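Local coordinates for hypothetical protein Cgl3021 (Corynebacterium glutamicum, PDB 2NSF) that probably catalyses the mycothiol-dependent cis-trans isomerisation of maleylpyruvate to fumarylpyruvate and binds a zinc ion, at residues T22-L27 against T157-S162; S44-L49 against G173-F178; V184-L189 against S231-V236; E192-W197 against T215-A220; V207-P212 against E225-G230. All coordinates share one frame; numbering follows the deposited sequence.

Contact 1. Residues T22-L27 against T157-S162; sequences TTFHDL and TLWMRS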
# COMPACT_ATOMS: atom_id res chain seq x y z
N THR A 22 10.52 15.23 5.00
CA THR A 22 11.03 13.94 5.03
C THR A 22 10.08 12.82 4.60
O THR A 22 8.85 12.97 4.52
CB THR A 22 11.74 13.81 6.44
OG1 THR A 22 11.75 12.47 6.90
CG2 THR A 22 11.10 14.78 7.47
N THR A 23 10.71 11.73 4.19
CA THR A 23 9.99 10.57 3.72
C THR A 23 9.92 9.56 4.84
O THR A 23 10.64 9.65 5.84
CB THR A 23 10.71 9.90 2.54
OG1 THR A 23 11.88 9.22 3.01
CG2 THR A 23 11.10 10.92 1.49
N PHE A 24 9.05 8.59 4.63
CA PHE A 24 8.84 7.52 5.58
C PHE A 24 10.17 6.85 5.90
O PHE A 24 10.46 6.52 7.05
CB PHE A 24 7.89 6.50 4.96
CG PHE A 24 7.48 5.41 5.89
CD1 PHE A 24 6.37 5.54 6.70
CD2 PHE A 24 8.23 4.23 5.96
CE1 PHE A 24 5.98 4.51 7.57
CE2 PHE A 24 7.86 3.20 6.82
CZ PHE A 24 6.74 3.34 7.63
N HIS A 25 10.98 6.66 4.87
CA HIS A 25 12.27 5.99 5.00
C HIS A 25 13.28 6.67 5.92
O HIS A 25 14.11 5.99 6.54
CB HIS A 25 12.87 5.78 3.62
CG HIS A 25 11.93 5.13 2.64
ND1 HIS A 25 11.33 3.91 2.88
CD2 HIS A 25 11.46 5.55 1.45
CE1 HIS A 25 10.54 3.61 1.87
NE2 HIS A 25 10.60 4.59 0.99
N ASP A 26 13.22 8.00 6.03
CA ASP A 26 14.15 8.75 6.87
C ASP A 26 13.75 8.72 8.34
O ASP A 26 14.52 9.11 9.22
CB ASP A 26 14.22 10.22 6.44
CG ASP A 26 14.53 10.39 4.97
OD1 ASP A 26 15.54 9.81 4.49
OD2 ASP A 26 13.77 11.11 4.29
N LEU A 27 12.53 8.27 8.61
CA LEU A 27 12.03 8.22 9.98
C LEU A 27 12.71 7.13 10.80
O LEU A 27 13.16 6.12 10.26
CB LEU A 27 10.52 7.97 9.98
CG LEU A 27 9.62 8.98 9.28
CD1 LEU A 27 8.18 8.49 9.30
CD2 LEU A 27 9.74 10.33 9.97
N THR A 157 9.62 -3.69 5.22
CA THR A 157 8.31 -4.28 5.48
C THR A 157 7.41 -3.32 6.26
O THR A 157 6.19 -3.40 6.16
CB THR A 157 8.41 -5.60 6.28
OG1 THR A 157 9.00 -5.35 7.56
CG2 THR A 157 9.24 -6.63 5.51
N LEU A 158 8.02 -2.42 7.02
CA LEU A 158 7.23 -1.45 7.78
C LEU A 158 6.55 -0.51 6.79
O LEU A 158 5.38 -0.14 6.96
CB LEU A 158 8.13 -0.66 8.73
CG LEU A 158 8.83 -1.48 9.82
CD1 LEU A 158 9.87 -0.61 10.52
CD2 LEU A 158 7.80 -2.00 10.83
N TRP A 159 7.28 -0.12 5.75
CA TRP A 159 6.74 0.76 4.71
C TRP A 159 5.74 -0.01 3.85
O TRP A 159 4.65 0.47 3.55
CB TRP A 159 7.87 1.29 3.83
CG TRP A 159 7.40 1.89 2.52
CD1 TRP A 159 7.75 1.47 1.27
CD2 TRP A 159 6.50 2.99 2.34
NE1 TRP A 159 7.12 2.24 0.32
CE2 TRP A 159 6.35 3.18 0.95
CE3 TRP A 159 5.81 3.84 3.22
CZ2 TRP A 159 5.53 4.18 0.41
CZ3 TRP A 159 4.99 4.84 2.69
CH2 TRP A 159 4.86 5.00 1.30
N MET A 160 6.13 -1.21 3.45
CA MET A 160 5.27 -2.03 2.60
C MET A 160 3.92 -2.29 3.27
O MET A 160 2.88 -2.18 2.62
CB MET A 160 5.97 -3.35 2.28
CG MET A 160 7.21 -3.18 1.44
SD MET A 160 8.28 -4.62 1.49
CE MET A 160 7.46 -5.68 0.33
N ARG A 161 3.94 -2.62 4.55
CA ARG A 161 2.68 -2.88 5.24
C ARG A 161 1.87 -1.59 5.35
O ARG A 161 0.65 -1.60 5.19
CB ARG A 161 2.94 -3.46 6.63
CG ARG A 161 1.66 -3.85 7.38
CD ARG A 161 0.85 -4.90 6.61
NE ARG A 161 -0.28 -5.39 7.41
CZ ARG A 161 -1.22 -6.22 6.96
NH1 ARG A 161 -1.18 -6.65 5.70
NH2 ARG A 161 -2.20 -6.60 7.76
N SER A 162 2.54 -0.47 5.62
CA SER A 162 1.85 0.81 5.73
C SER A 162 1.10 1.15 4.44
O SER A 162 -0.04 1.62 4.49
CB SER A 162 2.85 1.93 6.06
OG SER A 162 3.37 1.79 7.37
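Phe24 and His25 meet Trp159 in a buried aromatic contact between the N-terminal segment ahead of helix 29-49 and the side of helix 156-171 that carries Leu158, Trp159 and Ser162. No hydrogen bond crosses it. Phe24 points at the helix and lies against the backbone of Trp159, with Phe24 CE2 3.4 Å from Trp159 CA. The indole comes over one face of the phenyl ring, near its rim, and Trp159 CE3 is 3.5 Å from Phe24 CG. The two planes are turned 46° apart, an oblique pair. Trp159 has CG anti to its own N (chi1 164°), which brings the indole back beside Phe24 CB and CG.

His25 does make an edge-to-face pair. Its CE1 edge stands over the five-membered ring of Trp159, 3.6 Å from Trp159 CD1, with the planes at 73°. The indole N-H is used elsewhere, in a hydrogen bond to Glu192. At the far end of the phenyl ring, Phe24 CZ is 3.7 Å from Ser162 OG. That hydroxyl donates to Leu158 O at 2.8 Å. Ser162 N reaches the same Leu158 O from the opposite face of the carbonyl plane. Helix 29-49 also packs on Phe24, through Arg32 and Leu35. The arrangement is an aromatic cluster that holds a short 3-10 turn against the helix that further along carries the zinc ligands Glu164 and His168.

Contact 2. Residues S44-L49 against G173-F178; sequences SRQLSL and GAVATF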
# COMPACT_ATOMS: atom_id res chain seq x y z
N SER A 44 -8.51 -1.75 10.50
CA SER A 44 -9.38 -2.62 11.30
C SER A 44 -10.68 -1.93 11.70
O SER A 44 -11.73 -2.58 11.78
CB SER A 44 -8.63 -3.12 12.54
OG SER A 44 -7.57 -3.98 12.16
N ARG A 45 -10.63 -0.62 11.95
CA ARG A 45 -11.85 0.10 12.29
C ARG A 45 -12.81 0.08 11.10
O ARG A 45 -14.03 -0.03 11.27
CB ARG A 45 -11.55 1.56 12.68
CG ARG A 45 -11.07 1.72 14.12
CD ARG A 45 -11.06 3.19 14.53
NE ARG A 45 -10.04 3.96 13.84
CZ ARG A 45 -8.77 4.03 14.22
NH1 ARG A 45 -8.36 3.36 15.30
NH2 ARG A 45 -7.91 4.76 13.53
N GLN A 46 -12.27 0.17 9.89
CA GLN A 46 -13.10 0.15 8.70
C GLN A 46 -13.70 -1.24 8.48
O GLN A 46 -14.85 -1.36 8.07
CB GLN A 46 -12.29 0.56 7.47
CG GLN A 46 -11.65 1.93 7.60
CD GLN A 46 -12.65 3.00 8.00
OE1 GLN A 46 -12.47 3.69 9.01
NE2 GLN A 46 -13.71 3.15 7.22
N LEU A 47 -12.92 -2.27 8.76
CA LEU A 47 -13.40 -3.64 8.60
C LEU A 47 -14.53 -3.89 9.59
O LEU A 47 -15.51 -4.56 9.28
CB LEU A 47 -12.26 -4.64 8.85
CG LEU A 47 -12.61 -6.13 8.74
CD1 LEU A 47 -13.24 -6.43 7.38
CD2 LEU A 47 -11.35 -6.95 8.95
N SER A 48 -14.37 -3.34 10.79
CA SER A 48 -15.38 -3.50 11.83
C SER A 48 -16.70 -2.85 11.41
O SER A 48 -17.78 -3.33 11.77
CB SER A 48 -14.89 -2.87 13.14
OG SER A 48 -15.83 -3.07 14.19
N LEU A 49 -16.62 -1.78 10.63
CA LEU A 49 -17.83 -1.10 10.17
C LEU A 49 -18.57 -1.89 9.11
O LEU A 49 -19.79 -1.80 9.00
CB LEU A 49 -17.49 0.29 9.62
CG LEU A 49 -17.08 1.34 10.65
CD1 LEU A 49 -16.70 2.63 9.93
CD2 LEU A 49 -18.22 1.59 11.63
N GLY A 173 -14.40 0.60 1.37
CA GLY A 173 -15.66 1.26 1.08
C GLY A 173 -16.53 1.61 2.28
O GLY A 173 -17.76 1.58 2.18
N ALA A 174 -15.89 1.92 3.40
CA ALA A 174 -16.61 2.31 4.60
C ALA A 174 -16.52 3.84 4.65
O ALA A 174 -17.14 4.51 3.84
CB ALA A 174 -15.98 1.69 5.83
N VAL A 175 -15.73 4.38 5.57
CA VAL A 175 -15.60 5.84 5.65
C VAL A 175 -14.17 6.38 5.54
O VAL A 175 -13.97 7.59 5.59
CB VAL A 175 -16.20 6.39 6.97
CG1 VAL A 175 -17.67 6.02 7.06
CG2 VAL A 175 -15.43 5.86 8.16
N ALA A 176 -13.19 5.50 5.37
CA ALA A 176 -11.80 5.93 5.27
C ALA A 176 -11.53 6.70 3.97
O ALA A 176 -12.14 6.42 2.94
CB ALA A 176 -10.86 4.74 5.38
N THR A 177 -10.61 7.65 4.04
CA THR A 177 -10.26 8.48 2.88
C THR A 177 -8.75 8.65 2.77
O THR A 177 -8.01 8.29 3.68
CB THR A 177 -10.86 9.89 3.02
OG1 THR A 177 -10.26 10.53 4.16
CG2 THR A 177 -12.37 9.82 3.23
N PHE A 178 -8.30 9.20 1.65
CA PHE A 178 -6.87 9.46 1.48
C PHE A 178 -6.48 10.60 2.40
O PHE A 178 -5.33 10.73 2.82
CB PHE A 178 -6.56 9.81 0.02
CG PHE A 178 -6.37 8.60 -0.86
CD1 PHE A 178 -5.11 8.04 -1.02
CD2 PHE A 178 -7.46 7.98 -1.46
CE1 PHE A 178 -4.93 6.87 -1.77
CE2 PHE A 178 -7.30 6.81 -2.20
CZ PHE A 178 -6.03 6.25 -2.36
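Gln46 reaches across from the last turns of helix 29-49 to the backbone and methyl groups of Ala174, Val175 and Ala176. The partner segment is the irregular link that leaves helix 156-171 and leads to helix 183-199. This is helix-to-loop packing at one end of the helical part of the fold. Gly173 opens the link with a positive phi of 76°, as the chain turns out of its helix.

The polar part of the contact centres on the amide of Gln46. The bend of its side chain at chi2 (-52°) lays the amide against the loop. The outer end of the amide lies close to two successive backbone nitrogens, those of Val175 and Ala176.

The apolar part is made of small groups. The methyl of Ala176 packs beside the stem of Gln46, with Ala176 CB 3.7 Å from Gln46 CG and 3.6 Å from Gln46 CD. Leu49 lies about one turn further along the helix, nearer the surface. The side chain of Val175 meets it at about a right angle. Around the contact, Leu172 touches Gln46, and Ala169 of helix 156-171 touches Ala176. At the exposed side, one methyl of Leu49 serves both neighbours: Leu49 CD1 is 3.9 Å from Val175 CG2 and 4.3 Å from Ala174 CB.

Contact 3. Residues V184-L189 against S231-V236; sequences VILRTL and SLAGIV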
# COMPACT_ATOMS: atom_id res chain seq x y z
N VAL A 184 3.31 12.23 5.84
CA VAL A 184 4.60 11.61 5.54
C VAL A 184 4.40 10.38 4.66
O VAL A 184 5.22 10.08 3.79
CB VAL A 184 5.37 11.23 6.84
CG1 VAL A 184 4.64 10.12 7.58
CG2 VAL A 184 6.79 10.83 6.49
N ILE A 185 3.29 9.67 4.85
CA ILE A 185 3.01 8.50 4.04
C ILE A 185 2.55 8.92 2.65
O ILE A 185 2.95 8.33 1.65
CB ILE A 185 1.95 7.60 4.72
CG1 ILE A 185 2.59 6.90 5.92
CG2 ILE A 185 1.41 6.57 3.72
CD1 ILE A 185 1.62 6.11 6.77
N LEU A 186 1.71 9.95 2.57
CA LEU A 186 1.24 10.44 1.28
C LEU A 186 2.40 10.98 0.44
O LEU A 186 2.48 10.71 -0.77
CB LEU A 186 0.20 11.55 1.47
CG LEU A 186 -1.17 11.14 2.02
CD1 LEU A 186 -2.05 12.37 2.16
CD2 LEU A 186 -1.82 10.13 1.07
N ARG A 187 3.31 11.73 1.07
CA ARG A 187 4.45 12.28 0.35
C ARG A 187 5.33 11.16 -0.19
O ARG A 187 5.83 11.24 -1.32
CB ARG A 187 5.30 13.19 1.25
CG ARG A 187 4.64 14.52 1.60
CD ARG A 187 5.68 15.48 2.18
NE ARG A 187 6.40 14.91 3.31
CZ ARG A 187 6.09 15.09 4.58
NH1 ARG A 187 5.05 15.86 4.92
NH2 ARG A 187 6.79 14.50 5.54
N THR A 188 5.53 10.13 0.61
CA THR A 188 6.36 9.01 0.19
C THR A 188 5.69 8.25 -0.95
O THR A 188 6.36 7.78 -1.88
CB THR A 188 6.65 8.06 1.37
OG1 THR A 188 7.24 8.81 2.44
CG2 THR A 188 7.64 6.96 0.95
N LEU A 189 4.37 8.13 -0.91
CA LEU A 189 3.63 7.45 -1.97
C LEU A 189 3.69 8.23 -3.28
O LEU A 189 3.86 7.65 -4.35
CB LEU A 189 2.15 7.27 -1.58
CG LEU A 189 1.79 6.17 -0.59
CD1 LEU A 189 0.30 6.27 -0.24
CD2 LEU A 189 2.10 4.80 -1.20
N SER A 231 -4.48 18.81 -3.87
CA SER A 231 -3.82 18.67 -2.57
C SER A 231 -3.06 17.36 -2.65
O SER A 231 -3.25 16.58 -3.59
CB SER A 231 -4.86 18.60 -1.45
OG SER A 231 -5.65 17.43 -1.57
N LEU A 232 -2.21 17.09 -1.67
CA LEU A 232 -1.44 15.86 -1.67
C LEU A 232 -2.35 14.63 -1.68
O LEU A 232 -2.12 13.68 -2.42
CB LEU A 232 -0.51 15.82 -0.46
CG LEU A 232 0.50 14.67 -0.35
CD1 LEU A 232 1.46 14.70 -1.53
CD2 LEU A 232 1.25 14.78 0.96
N ALA A 233 -3.40 14.65 -0.86
CA ALA A 233 -4.32 13.52 -0.82
C ALA A 233 -4.96 13.34 -2.19
O ALA A 233 -5.16 12.22 -2.66
CB ALA A 233 -5.40 13.75 0.23
N GLY A 234 -5.26 14.45 -2.85
CA GLY A 234 -5.87 14.40 -4.17
C GLY A 234 -4.98 13.78 -5.24
O GLY A 234 -5.45 12.95 -6.02
N ILE A 235 -3.71 14.17 -5.29
CA ILE A 235 -2.85 13.60 -6.32
C ILE A 235 -2.47 12.16 -6.03
O ILE A 235 -2.25 11.39 -6.95
CB ILE A 235 -1.56 14.45 -6.57
CG1 ILE A 235 -0.69 14.51 -5.32
CG2 ILE A 235 -1.96 15.85 -7.03
CD1 ILE A 235 0.68 15.13 -5.57
N VAL A 236 -2.41 11.79 -4.75
CA VAL A 236 -2.09 10.41 -4.42
C VAL A 236 -3.27 9.50 -4.76
O VAL A 236 -3.07 8.41 -5.28
CB VAL A 236 -1.68 10.26 -2.94
CG1 VAL A 236 -1.49 8.77 -2.59
CG2 VAL A 236 -0.38 11.01 -2.69
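Leu186 and Val236 lie where the short axes of helices 184-189 and 232-236 pass 9.6 Å apart, with their N-to-C directions 42° from each other. The contact is helix-helix packing within the C-terminal family region. Its side-chain contacts are almost all apolar, and no hydrogen bond crosses it. It joins the start of helix 183-199 to the first turns of helix 232-239.

Leu186 carries most of it. It projects between Leu232, Ala233 and Val236, and each part of its side chain has a different neighbour. Its CB presses on Leu232, where Leu186 CB and Leu232 CD2 are 3.4 Å apart, tighter than usual for two carbons. Its CD1 lies over the backbone of the opposite helix, 3.9 Å from Ala233 CA. Its CD2 meets Val236.

Leu232 has CG anti to its backbone N (chi1 -174°), which sends CD2 across to helix 184-189. Leu232 CD2 therefore also touches the aliphatic stem of Arg187, 3.5 Å from Arg187 CG. The charged end of Arg187 turns elsewhere. It makes a salt bridge with Glu183 and a hydrogen bond to Thr22 O.

Helix 232-236 starts with Ser231 as its N-cap. Ser231 OG accepts from Gly234 N at 3.3 Å. In 184-189, Thr188 OG1 donates to Val184 O at 2.7 Å and itself accepts from Phe24 N. Ile167 and Trp159 of helix 156-171 lie on Leu189. Val236 CG1 sits between Leu186 CD2 and Leu189 CD1, 3.9 Å from the latter, while Val236 CG2 is 3.5 Å from Leu186 O.

Contact 4. Residues E192-W197 against T215-A220; sequences EITQKW and TRYPAA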
# COMPACT_ATOMS: atom_id res chain seq x y z
N GLU A 192 7.17 7.62 -4.62
CA GLU A 192 7.36 6.23 -5.04
C GLU A 192 6.61 5.87 -6.31
O GLU A 192 7.16 5.24 -7.21
CB GLU A 192 6.95 5.27 -3.93
CG GLU A 192 7.32 3.83 -4.24
CD GLU A 192 6.97 2.88 -3.12
OE1 GLU A 192 5.79 2.47 -3.04
OE2 GLU A 192 7.87 2.55 -2.32
N ILE A 193 5.33 6.23 -6.37
CA ILE A 193 4.54 5.92 -7.55
C ILE A 193 5.12 6.56 -8.80
O ILE A 193 5.25 5.91 -9.84
CB ILE A 193 3.08 6.38 -7.38
CG1 ILE A 193 2.42 5.59 -6.24
CG2 ILE A 193 2.32 6.20 -8.68
CD1 ILE A 193 1.00 6.05 -5.91
N THR A 194 5.49 7.84 -8.71
CA THR A 194 6.05 8.51 -9.87
C THR A 194 7.45 8.00 -10.19
O THR A 194 7.87 8.01 -11.35
CB THR A 194 6.02 10.05 -9.70
OG1 THR A 194 6.69 10.43 -8.50
CG2 THR A 194 4.58 10.54 -9.65
N GLN A 195 8.17 7.54 -9.17
CA GLN A 195 9.51 6.99 -9.40
C GLN A 195 9.33 5.67 -10.14
O GLN A 195 10.09 5.36 -11.07
CB GLN A 195 10.22 6.74 -8.07
CG GLN A 195 10.82 7.99 -7.44
CD GLN A 195 11.22 7.78 -6.01
OE1 GLN A 195 10.95 6.72 -5.42
NE2 GLN A 195 11.87 8.77 -5.41
N LYS A 196 8.32 4.90 -9.75
CA LYS A 196 8.06 3.62 -10.41
C LYS A 196 7.72 3.88 -11.87
O LYS A 196 8.28 3.23 -12.76
CB LYS A 196 6.92 2.87 -9.72
CG LYS A 196 6.77 1.44 -10.23
CD LYS A 196 5.75 0.64 -9.43
CE LYS A 196 5.77 -0.83 -9.86
NZ LYS A 196 4.84 -1.67 -9.05
N TRP A 197 6.81 4.82 -12.14
CA TRP A 197 6.44 5.14 -13.51
C TRP A 197 7.67 5.56 -14.31
O TRP A 197 7.87 5.13 -15.45
CB TRP A 197 5.43 6.28 -13.58
CG TRP A 197 4.08 5.98 -12.98
CD1 TRP A 197 3.57 4.74 -12.70
CD2 TRP A 197 3.07 6.93 -12.64
NE1 TRP A 197 2.29 4.87 -12.20
CE2 TRP A 197 1.96 6.20 -12.15
CE3 TRP A 197 2.98 8.33 -12.70
CZ2 TRP A 197 0.78 6.82 -11.73
CZ3 TRP A 197 1.81 8.95 -12.28
CH2 TRP A 197 0.72 8.20 -11.80
N THR A 215 5.05 21.27 -4.79
CA THR A 215 5.98 20.17 -4.99
C THR A 215 5.55 19.37 -6.21
O THR A 215 4.42 18.89 -6.28
CB THR A 215 6.03 19.24 -3.77
OG1 THR A 215 6.41 20.00 -2.61
CG2 THR A 215 7.05 18.12 -3.99
N ARG A 216 6.46 19.24 -7.18
CA ARG A 216 6.18 18.49 -8.40
C ARG A 216 6.70 17.06 -8.27
O ARG A 216 7.73 16.81 -7.65
CB ARG A 216 6.84 19.18 -9.61
CG ARG A 216 6.09 20.41 -10.13
CD ARG A 216 6.96 21.28 -11.04
NE ARG A 216 7.53 20.56 -12.17
CZ ARG A 216 7.07 20.61 -13.42
NH1 ARG A 216 6.01 21.35 -13.72
NH2 ARG A 216 7.67 19.91 -14.37
N TYR A 217 5.95 16.13 -8.86
CA TYR A 217 6.29 14.71 -8.86
C TYR A 217 6.22 14.29 -10.32
O TYR A 217 5.19 13.81 -10.80
CB TYR A 217 5.27 13.93 -8.03
CG TYR A 217 5.33 14.25 -6.55
CD1 TYR A 217 6.24 13.60 -5.72
CD2 TYR A 217 4.49 15.21 -5.98
CE1 TYR A 217 6.32 13.90 -4.36
CE2 TYR A 217 4.56 15.52 -4.62
CZ TYR A 217 5.47 14.86 -3.82
OH TYR A 217 5.55 15.15 -2.48
N PRO A 218 7.32 14.49 -11.07
CA PRO A 218 7.35 14.13 -12.48
C PRO A 218 7.52 12.64 -12.73
O PRO A 218 8.02 11.91 -11.87
CB PRO A 218 8.55 14.92 -13.01
CG PRO A 218 9.50 14.87 -11.84
CD PRO A 218 8.58 15.14 -10.65
N ALA A 219 7.11 12.20 -13.91
CA ALA A 219 7.24 10.81 -14.31
C ALA A 219 8.29 10.78 -15.41
O ALA A 219 9.30 11.48 -15.33
CB ALA A 219 5.90 10.29 -14.83
N ALA A 220 8.07 9.97 -16.45
CA ALA A 220 9.03 9.90 -17.54
C ALA A 220 8.98 11.20 -18.34
O ALA A 220 7.91 11.78 -18.51
CB ALA A 220 8.71 8.71 -18.43
O HOH W 1 8.75 12.11 -8.73
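Helix-on-sheet packing in the C-terminal region brings Thr194 and Trp197 of helix 183-199 against Tyr217, Pro218 and Ala219. The strand residues belong to 215-218, an outermost strand of the four-stranded mixed sheet, and Ala219 follows directly after it. The backbones come close here, with the CA atoms of Thr194 and Ala219 only 5.1 Å apart.

Thr194 does most of the touching. Its methyl carbon CG2 is 3.5 Å from Tyr217 O, and its CB is 3.5 Å from Pro218 O. Both of these are carbon contacts with carbonyl oxygens. The side chain of Tyr217 starts toward the helix at CB, which is 3.8 Å from Thr194 OG1. The ring then runs off to Ile235 of helix 232-239, and Thr194 OG1 sits at its edge, near the ring plane.

The threonine hydroxyl sits between the backbone N and carbonyl carbon (chi1 55°). There its proton serves the helix backbone, chiefly Ala190 O, with Ala191 O also within reach. Thr194 OG1 also accepts from a water at 2.7 Å. The same water donates to Pro218 O at 3.2 Å, so it links helix and strand where no direct hydrogen bond does.

One turn on, Trp197 offers an edge of its indole to the chain after the strand. Leu206 and Ala239 also touch this ring. The methyl of Ala219 lies near the indole plane, with Ala219 CB 4.1 Å from Trp197 CE3.

Contact 5. Residues V207-P212 against E225-G230; sequences VLLDEP and EVVVSG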
# COMPACT_ATOMS: atom_id res chain seq x y z
N VAL A 207 3.06 15.21 -14.99
CA VAL A 207 3.63 15.69 -13.74
C VAL A 207 2.53 15.95 -12.72
O VAL A 207 1.56 16.63 -13.02
CB VAL A 207 4.41 17.01 -13.95
CG1 VAL A 207 5.00 17.50 -12.62
CG2 VAL A 207 5.53 16.81 -14.97
N LEU A 208 2.69 15.40 -11.51
CA LEU A 208 1.71 15.62 -10.46
C LEU A 208 2.18 16.83 -9.66
O LEU A 208 3.37 16.98 -9.39
CB LEU A 208 1.64 14.42 -9.52
CG LEU A 208 1.41 13.04 -10.14
CD1 LEU A 208 1.25 12.04 -9.01
CD2 LEU A 208 0.18 13.05 -11.05
N LEU A 209 1.24 17.69 -9.28
CA LEU A 209 1.60 18.87 -8.52
C LEU A 209 0.84 18.97 -7.22
O LEU A 209 -0.39 18.99 -7.22
CB LEU A 209 1.34 20.14 -9.34
CG LEU A 209 1.48 21.48 -8.59
CD1 LEU A 209 2.94 21.68 -8.17
CD2 LEU A 209 1.02 22.62 -9.48
N ASP A 210 1.58 18.98 -6.11
CA ASP A 210 0.98 19.16 -4.79
C ASP A 210 0.95 20.68 -4.80
O ASP A 210 1.96 21.33 -4.51
CB ASP A 210 1.94 18.67 -3.70
CG ASP A 210 1.45 19.02 -2.30
OD1 ASP A 210 0.55 19.87 -2.17
OD2 ASP A 210 2.00 18.46 -1.33
N GLU A 211 -0.19 21.26 -5.16
CA GLU A 211 -0.27 22.71 -5.27
C GLU A 211 -0.01 23.48 -3.98
O GLU A 211 0.76 24.44 -3.98
CB GLU A 211 -1.62 23.11 -5.88
CG GLU A 211 -1.72 24.60 -6.18
CD GLU A 211 -2.71 24.91 -7.27
OE1 GLU A 211 -3.83 24.37 -7.24
OE2 GLU A 211 -2.36 25.71 -8.17
N PRO A 212 -0.63 23.08 -2.86
CA PRO A 212 -0.38 23.81 -1.62
C PRO A 212 1.10 23.92 -1.25
O PRO A 212 1.55 24.96 -0.77
CB PRO A 212 -1.18 23.01 -0.59
CG PRO A 212 -2.34 22.52 -1.39
CD PRO A 212 -1.65 22.04 -2.66
N GLU A 225 3.94 18.54 -21.75
CA GLU A 225 3.72 18.50 -20.33
C GLU A 225 2.24 18.62 -19.98
O GLU A 225 1.52 19.46 -20.53
CB GLU A 225 4.49 19.62 -19.63
CG GLU A 225 4.32 19.60 -18.12
CD GLU A 225 4.83 20.86 -17.46
OE1 GLU A 225 4.26 21.95 -17.70
OE2 GLU A 225 5.80 20.77 -16.69
N VAL A 226 1.79 17.76 -19.07
CA VAL A 226 0.43 17.78 -18.59
C VAL A 226 0.56 17.76 -17.07
O VAL A 226 1.07 16.80 -16.50
CB VAL A 226 -0.38 16.56 -19.06
CG1 VAL A 226 -1.78 16.60 -18.45
CG2 VAL A 226 -0.46 16.55 -20.57
N VAL A 227 0.12 18.84 -16.43
CA VAL A 227 0.21 18.93 -14.98
C VAL A 227 -1.12 18.64 -14.32
O VAL A 227 -2.12 19.32 -14.58
CB VAL A 227 0.67 20.34 -14.55
CG1 VAL A 227 0.86 20.39 -13.04
CG2 VAL A 227 1.96 20.71 -15.25
N VAL A 228 -1.14 17.60 -13.49
CA VAL A 228 -2.35 17.22 -12.76
C VAL A 228 -2.09 17.70 -11.34
O VAL A 228 -1.19 17.21 -10.66
CB VAL A 228 -2.55 15.69 -12.77
CG1 VAL A 228 -3.71 15.31 -11.86
CG2 VAL A 228 -2.82 15.23 -14.19
N SER A 229 -2.89 18.66 -10.88
CA SER A 229 -2.67 19.23 -9.56
C SER A 229 -3.84 19.16 -8.59
O SER A 229 -5.00 19.00 -8.98
CB SER A 229 -2.24 20.69 -9.70
OG SER A 229 -3.25 21.43 -10.36
N GLY A 230 -3.51 19.29 -7.31
CA GLY A 230 -4.50 19.25 -6.25
C GLY A 230 -3.78 19.18 -4.93
O GLY A 230 -2.58 19.49 -4.86
O HOH W 2 -1.90 24.49 -10.82
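Val207 to Asp210 pair in parallel with Val227 to Gly230, forming the two inner strands of the four-stranded mixed sheet. The strand segments are inclined at 28°.

Five backbone hydrogen bonds join them. Val207 N donates to Val226 O, and Val207 O accepts from Val228 N at 2.9 Å. Leu209 N donates to Val228 O at 2.8 Å, and Leu209 O accepts from Gly230 N. The last bond, Glu211 N to Gly230 O at 3.0 Å, extends the pairing just past the strand end.

The apolar contacts divide between the two faces. Leu208 and Val228 lie side by side on the face covered by helix 232-239, where Tyr238 touches both. On the other face, Leu209 CB is 3.7 Å from Val227 CG1 and 3.6 Å from Ser229 CB. Arg216 of the neighbouring strand also lies on this face, against Val207 and Leu209, and its salt bridge to Glu225 reaches across the strand between them.

The polar side chains sit at the ends. Asp210 OD2 is hydrogen-bonded to Ser213 OG. Glu211 extends along the Ser229 side, where a water donates to Glu211 OE2 at 3.0 Å and makes a weak bond with Ser229 OG at 3.4 Å.

Overall arrangement
Contacts 1, 3 and 4 are largely buried, while contacts 2 and 5 are only partly so. Contact 1 relies on aromatic rings, contact 3 on aliphatic groups, and contact 5 on backbone hydrogen bonds. Contact 2 sets a glutamine and small methyls against a loop. Contact 4 adds a bridging water. Helix 183-199 is shared by contacts 3 and 4, and it also meets contact 1: Thr188 and Arg187 bond to the N-terminal backbone, and Trp159 hydrogen-bonds to Glu192 of contact 4. Contacts 4 and 5 build the same sheet through adjacent strands, and Ile235 of contact 3 packs on both. Contact 2 lies across the chain's centre from contact 4. Phe178 connects it to contact 3 by packing on Val236.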